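Local coordinates for protein SsfS6 (Streptomyces sp. SF2575, PDB 4FZR) that probably belongs to the GT-B superfamily, with two Rossmann-like domains that face each other across a cleft, at residues 152-157 and 312-317; 185-190 and 203-208. One frame throughout, in Å; residues are numbered along the deposited sequence. Where two conformers were deposited one is given.

Contact 1. Residues 152-157 and 312-317; sequences IRLASP and TTLTCL
Leu-154 reaches from a loop into the side of the helix that carries Thr-313, Leu-314 and Leu-317. Its CB leaves the backbone toward that helix, and chi1 of -87° sets CG opposite the carbonyl carbon and beside the backbone N. CG itself lies 4.0 Å from Leu-314 CD2. Beyond it the two methyls differ in their nearer partners: CD1 finds the methyl of Thr-313, 3.6 Å from its CG2, while CD2 rests 3.5 Å from Leu-314 CD2 as the two leucines run antiparallel alongside one another. Leu-317, one turn beyond Thr-313, comes tip to tip with the same fork, its CD1 meeting both methyls, 3.7 Å from Leu-154 CD2 and 3.8 Å from Leu-154 CD1. In the two-domain GT-B fold this loop follows strand 147-150 of one parallel sheet and the helix 310-318 follows strand 303-306 of the other, which makes this a buried joint between the halves of the molecule. Thr-313 suits such a place because it can divide its branches: CG2 faces Leu-154, while OG1 bonds back to Gly-309 O within the chain. Leu-314 also uses its second methyl, CD1, which sits 3.7 Å from Ile-152 O. Arg-153 turns the other way: its NH1 forms a salt bridge with Glu-130 of the same half, and its NE another with Glu-331, in the loop before helix 333-341 of the other half.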
loop_
_atom_site.group_PDB
_atom_site.type_symbol
_atom_site.label_atom_id
_atom_site.label_comp_id
_atom_site.label_asym_id
_atom_site.label_seq_id
_atom_site.Cartn_x
_atom_site.Cartn_y
_atom_site.Cartn_z
ATOM N N ILE A 152 17.560 0.031 6.789
ATOM C CA ILE A 152 16.507 0.992 7.080
ATOM C C ILE A 152 17.079 2.122 7.934
ATOM O O ILE A 152 16.341 2.844 8.605
ATOM C CB ILE A 152 15.320 0.315 7.802
ATOM C CG1 ILE A 152 15.796 -0.361 9.089
ATOM C CG2 ILE A 152 14.654 -0.715 6.886
ATOM C CD1 ILE A 152 14.682 -0.748 10.021
ATOM N N ARG A 153 18.400 2.274 7.883
ATOM C CA ARG A 153 19.121 3.224 8.725
ATOM C C ARG A 153 20.152 3.984 7.905
ATOM O O ARG A 153 20.658 3.474 6.902
ATOM C CB ARG A 153 19.835 2.478 9.856
ATOM C CG ARG A 153 18.900 1.663 10.731
ATOM C CD ARG A 153 19.641 0.744 11.692
ATOM N NE ARG A 153 18.707 -0.035 12.504
ATOM C CZ ARG A 153 18.094 -1.140 12.086
ATOM N NH1 ARG A 153 18.315 -1.605 10.864
ATOM N NH2 ARG A 153 17.257 -1.784 12.888
ATOM N N LEU A 154 20.464 5.205 8.329
ATOM C CA LEU A 154 21.543 5.960 7.711
ATOM C C LEU A 154 22.848 5.217 7.931
ATOM O O LEU A 154 23.673 5.102 7.025
ATOM C CB LEU A 154 21.650 7.356 8.320
ATOM C CG LEU A 154 20.781 8.470 7.736
ATOM C CD1 LEU A 154 21.084 9.776 8.451
ATOM C CD2 LEU A 154 21.015 8.622 6.243
ATOM N N ALA A 155 23.025 4.711 9.146
ATOM C CA ALA A 155 24.228 3.975 9.501
ATOM C C ALA A 155 23.867 2.758 10.343
ATOM O O ALA A 155 23.186 2.868 11.363
ATOM C CB ALA A 155 25.192 4.871 10.250
ATOM N N SER A 156 24.325 1.593 9.899
ATOM C CA SER A 156 24.046 0.346 10.595
ATOM C C SER A 156 25.349 -0.322 11.029
ATOM O O SER A 156 25.981 -1.027 10.240
ATOM C CB SER A 156 23.243 -0.595 9.692
ATOM O OG SER A 156 22.020 0.005 9.296
ATOM N N PRO A 157 25.758 -0.097 12.288
ATOM C CA PRO A 157 26.973 -0.708 12.838
ATOM C C PRO A 157 27.085 -2.195 12.513
ATOM O O PRO A 157 26.130 -2.943 12.727
ATOM C CB PRO A 157 26.801 -0.519 14.345
ATOM C CG PRO A 157 25.985 0.718 14.475
ATOM C CD PRO A 157 25.078 0.766 13.273
ATOM N N THR A 312 12.083 8.766 10.706
ATOM C CA THR A 312 11.877 10.207 10.762
ATOM C C THR A 312 13.079 10.950 10.179
ATOM O O THR A 312 12.921 11.922 9.440
ATOM C CB THR A 312 11.653 10.676 12.209
ATOM O OG1 THR A 312 10.640 9.873 12.829
ATOM C CG2 THR A 312 11.225 12.131 12.237
ATOM N N THR A 313 14.279 10.483 10.511
ATOM C CA THR A 313 15.503 11.094 10.009
ATOM C C THR A 313 15.538 11.045 8.489
ATOM O O THR A 313 15.707 12.071 7.829
ATOM C CB THR A 313 16.746 10.369 10.542
ATOM O OG1 THR A 313 16.839 10.553 11.958
ATOM C CG2 THR A 313 18.009 10.908 9.880
ATOM N N LEU A 314 15.378 9.847 7.941
ATOM C CA LEU A 314 15.428 9.657 6.497
ATOM C C LEU A 314 14.289 10.387 5.795
ATOM O O LEU A 314 14.453 10.860 4.670
ATOM C CB LEU A 314 15.418 8.166 6.156
ATOM C CG LEU A 314 16.749 7.474 6.457
ATOM C CD1 LEU A 314 16.547 5.991 6.672
ATOM C CD2 LEU A 314 17.735 7.717 5.326
ATOM N N THR A 315 13.143 10.499 6.463
ATOM C CA THR A 315 12.008 11.215 5.893
ATOM C C THR A 315 12.355 12.695 5.726
ATOM O O THR A 315 12.146 13.277 4.659
ATOM C CB THR A 315 10.741 11.086 6.768
ATOM O OG1 THR A 315 10.401 9.705 6.933
ATOM C CG2 THR A 315 9.565 11.802 6.120
ATOM N N CYS A 316 12.887 13.295 6.787
ATOM C CA CYS A 316 13.309 14.697 6.765
ATOM C C CYS A 316 14.393 14.951 5.720
ATOM O O CYS A 316 14.328 15.926 4.974
ATOM C CB CYS A 316 13.827 15.111 8.140
ATOM S SG CYS A 316 12.559 15.171 9.418
ATOM N N LEU A 317 15.394 14.078 5.685
ATOM C CA LEU A 317 16.452 14.170 4.684
ATOM C C LEU A 317 15.877 14.170 3.270
ATOM O O LEU A 317 16.220 15.032 2.459
ATOM C CB LEU A 317 17.457 13.019 4.841
ATOM C CG LEU A 317 18.596 13.191 5.850
ATOM C CD1 LEU A 317 19.562 12.016 5.764
ATOM C CD2 LEU A 317 19.330 14.501 5.620
#

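Contact 2. Residues 185-190 and 203-208; sequences LSIDVC and TKMRYV
Asp-188 OD1 is gripped by two donors on opposite faces of its carboxylate: Lys-204 NZ at 2.7 Å, in a salt bridge, and the backbone N of Cys-190 at 3.0 Å, which closes an Asx turn. With CG anti to the backbone N (chi1 -168°), the carboxylate runs beside the lysine chain, both leaving the sheet on one face. Lysine suits the spot because its chain, bent at chi2, is long enough for NZ to bond Cys-190 O as well, at 2.7 Å; Glu-195 gives the ammonium a further acidic partner. These residues sit where strands 185-188 and 203-204 run parallel at one end of the seven-stranded sheet of the N-terminal Rossmann-like domain. The backbone pairing alternates: Thr-203 N bonds Ser-186 O, Asp-188 N bonds Thr-203 O, and Met-205 N bonds Asp-188 O. On the face that carries Ile-187 and Thr-203, Ile-187 CG2 packs 3.5 Å from CB of the selenomethionine Met-205, whose chain bends at chi3 to bring CE 3.5 Å from Ile-187 CD1; Ile-391 of helix 388-395 touches both side chains. Past the strands, a water donates to Val-189 O and Met-205 O, bridging the separating chains.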
loop_
_atom_site.group_PDB
_atom_site.type_symbol
_atom_site.label_atom_id
_atom_site.label_comp_id
_atom_site.label_asym_id
_atom_site.label_seq_id
_atom_site.Cartn_x
_atom_site.Cartn_y
_atom_site.Cartn_z
ATOM N N LEU A 185 21.051 -9.387 -2.872
ATOM C CA LEU A 185 21.325 -7.957 -2.888
ATOM C C LEU A 185 21.470 -7.461 -1.460
ATOM O O LEU A 185 20.807 -7.960 -0.554
ATOM C CB LEU A 185 20.171 -7.194 -3.540
ATOM C CG LEU A 185 20.194 -6.931 -5.043
ATOM C CD1 LEU A 185 19.091 -5.947 -5.396
ATOM C CD2 LEU A 185 21.545 -6.398 -5.482
ATOM N N SER A 186 22.334 -6.476 -1.261
ATOM C CA SER A 186 22.419 -5.795 0.020
ATOM C C SER A 186 22.220 -4.308 -0.226
ATOM O O SER A 186 23.076 -3.640 -0.803
ATOM C CB SER A 186 23.756 -6.057 0.707
ATOM O OG SER A 186 23.838 -5.330 1.922
ATOM N N ILE A 187 21.082 -3.796 0.223
ATOM C CA ILE A 187 20.637 -2.472 -0.179
ATOM C C ILE A 187 20.934 -1.420 0.880
ATOM O O ILE A 187 20.813 -1.668 2.081
ATOM C CB ILE A 187 19.140 -2.495 -0.522
ATOM C CG1 ILE A 187 18.893 -3.563 -1.596
ATOM C CG2 ILE A 187 18.676 -1.119 -0.979
ATOM C CD1 ILE A 187 17.449 -3.843 -1.889
ATOM N N ASP A 188 21.336 -0.244 0.412
ATOM C CA ASP A 188 21.758 0.842 1.282
ATOM C C ASP A 188 21.060 2.135 0.873
ATOM O O ASP A 188 20.869 2.395 -0.316
ATOM C CB ASP A 188 23.275 1.009 1.191
ATOM C CG ASP A 188 23.826 1.916 2.264
ATOM O OD1 ASP A 188 23.852 3.146 2.048
ATOM O OD2 ASP A 188 24.232 1.396 3.325
ATOM N N VAL A 189 20.689 2.948 1.858
ATOM C CA VAL A 189 19.890 4.144 1.598
ATOM C C VAL A 189 20.607 5.442 1.991
ATOM O O VAL A 189 20.067 6.535 1.816
ATOM C CB VAL A 189 18.522 4.068 2.319
ATOM C CG1 VAL A 189 17.643 2.995 1.679
ATOM C CG2 VAL A 189 18.707 3.796 3.808
ATOM N N CYS A 190 21.827 5.328 2.504
ATOM C CA CYS A 190 22.584 6.508 2.909
ATOM C C CYS A 190 23.056 7.279 1.677
ATOM O O CYS A 190 23.567 6.682 0.728
ATOM C CB CYS A 190 23.783 6.102 3.771
ATOM S SG CYS A 190 24.736 7.494 4.417
ATOM N N THR A 203 24.143 -1.920 -2.823
ATOM C CA THR A 203 23.489 -1.230 -3.921
ATOM C C THR A 203 22.685 -0.076 -3.346
ATOM O O THR A 203 21.856 -0.275 -2.459
ATOM C CB THR A 203 22.541 -2.175 -4.689
ATOM O OG1 THR A 203 23.225 -3.395 -5.008
ATOM C CG2 THR A 203 22.047 -1.526 -5.967
ATOM N N LYS A 204 22.938 1.133 -3.835
ATOM C CA LYS A 204 22.208 2.301 -3.362
ATOM C C LYS A 204 20.740 2.222 -3.767
ATOM O O LYS A 204 20.408 1.679 -4.819
ATOM C CB LYS A 204 22.820 3.587 -3.926
ATOM C CG LYS A 204 24.159 3.970 -3.323
ATOM C CD LYS A 204 24.057 4.113 -1.816
ATOM C CE LYS A 204 25.360 4.596 -1.214
ATOM N NZ LYS A 204 25.300 4.639 0.271
HETATM N N MSE A 205 19.870 2.768 -2.923
HETATM C CA MSE A 205 18.455 2.889 -3.247
HETATM C C MSE A 205 17.877 4.155 -2.626
HETATM O O MSE A 205 18.197 4.506 -1.493
HETATM C CB MSE A 205 17.667 1.681 -2.737
HETATM C CG MSE A 205 16.214 1.665 -3.223
HETATM SE SE MSE A 205 14.961 0.632 -2.125
HETATM C CE MSE A 205 15.381 -1.152 -2.669
ATOM N N ARG A 206 17.023 4.838 -3.378
ATOM C CA ARG A 206 16.354 6.038 -2.894
ATOM C C ARG A 206 15.327 5.674 -1.824
ATOM O O ARG A 206 14.527 4.760 -2.010
ATOM C CB ARG A 206 15.663 6.748 -4.058
ATOM C CG ARG A 206 14.932 8.021 -3.677
ATOM C CD ARG A 206 14.196 8.594 -4.876
ATOM N NE ARG A 206 13.310 9.693 -4.508
ATOM C CZ ARG A 206 12.550 10.360 -5.371
ATOM N NH1 ARG A 206 12.567 10.045 -6.659
ATOM N NH2 ARG A 206 11.771 11.347 -4.949
ATOM N N TYR A 207 15.360 6.388 -0.702
ATOM C CA TYR A 207 14.438 6.133 0.393
ATOM C C TYR A 207 13.096 6.788 0.126
ATOM O O TYR A 207 12.989 8.013 0.104
ATOM C CB TYR A 207 15.007 6.667 1.702
ATOM C CG TYR A 207 14.115 6.439 2.897
ATOM C CD1 TYR A 207 14.129 5.225 3.574
ATOM C CD2 TYR A 207 13.267 7.439 3.357
ATOM C CE1 TYR A 207 13.323 5.012 4.675
ATOM C CE2 TYR A 207 12.458 7.236 4.461
ATOM C CZ TYR A 207 12.490 6.021 5.116
ATOM O OH TYR A 207 11.686 5.809 6.213
ATOM N N VAL A 208 12.075 5.965 -0.091
ATOM C CA VAL A 208 10.714 6.462 -0.238
ATOM C C VAL A 208 10.032 6.368 1.127
ATOM O O VAL A 208 9.907 5.279 1.691
ATOM C CB VAL A 208 9.931 5.664 -1.297
ATOM C CG1 VAL A 208 8.463 6.083 -1.312
ATOM C CG2 VAL A 208 10.563 5.850 -2.675
HETATM O O HOH W 1 18.229 7.108 -0.169
#

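Overall arrangement
Contact 1 is wholly buried near the centre of the chain and joins the two domains, whereas contact 2 is only partly buried and belongs to the edge of one sheet within the N-terminal half. Their chemistry follows: contact 1 has no hydrogen bond across it and rests on leucine and threonine methyls in van der Waals contact, while contact 2 combines backbone pairing with a charged cluster. They touch at two places: between 152-157 and 185-190, where Leu-154 O lies 3.4 Å from Cys-190 CB, and between 312-317 and 203-208, where Leu-314 CB lies 3.5 Å from Tyr-207 CE2. Helix 310-318 therefore meets both the loop at 152-157 and the chain leaving strand 203-204.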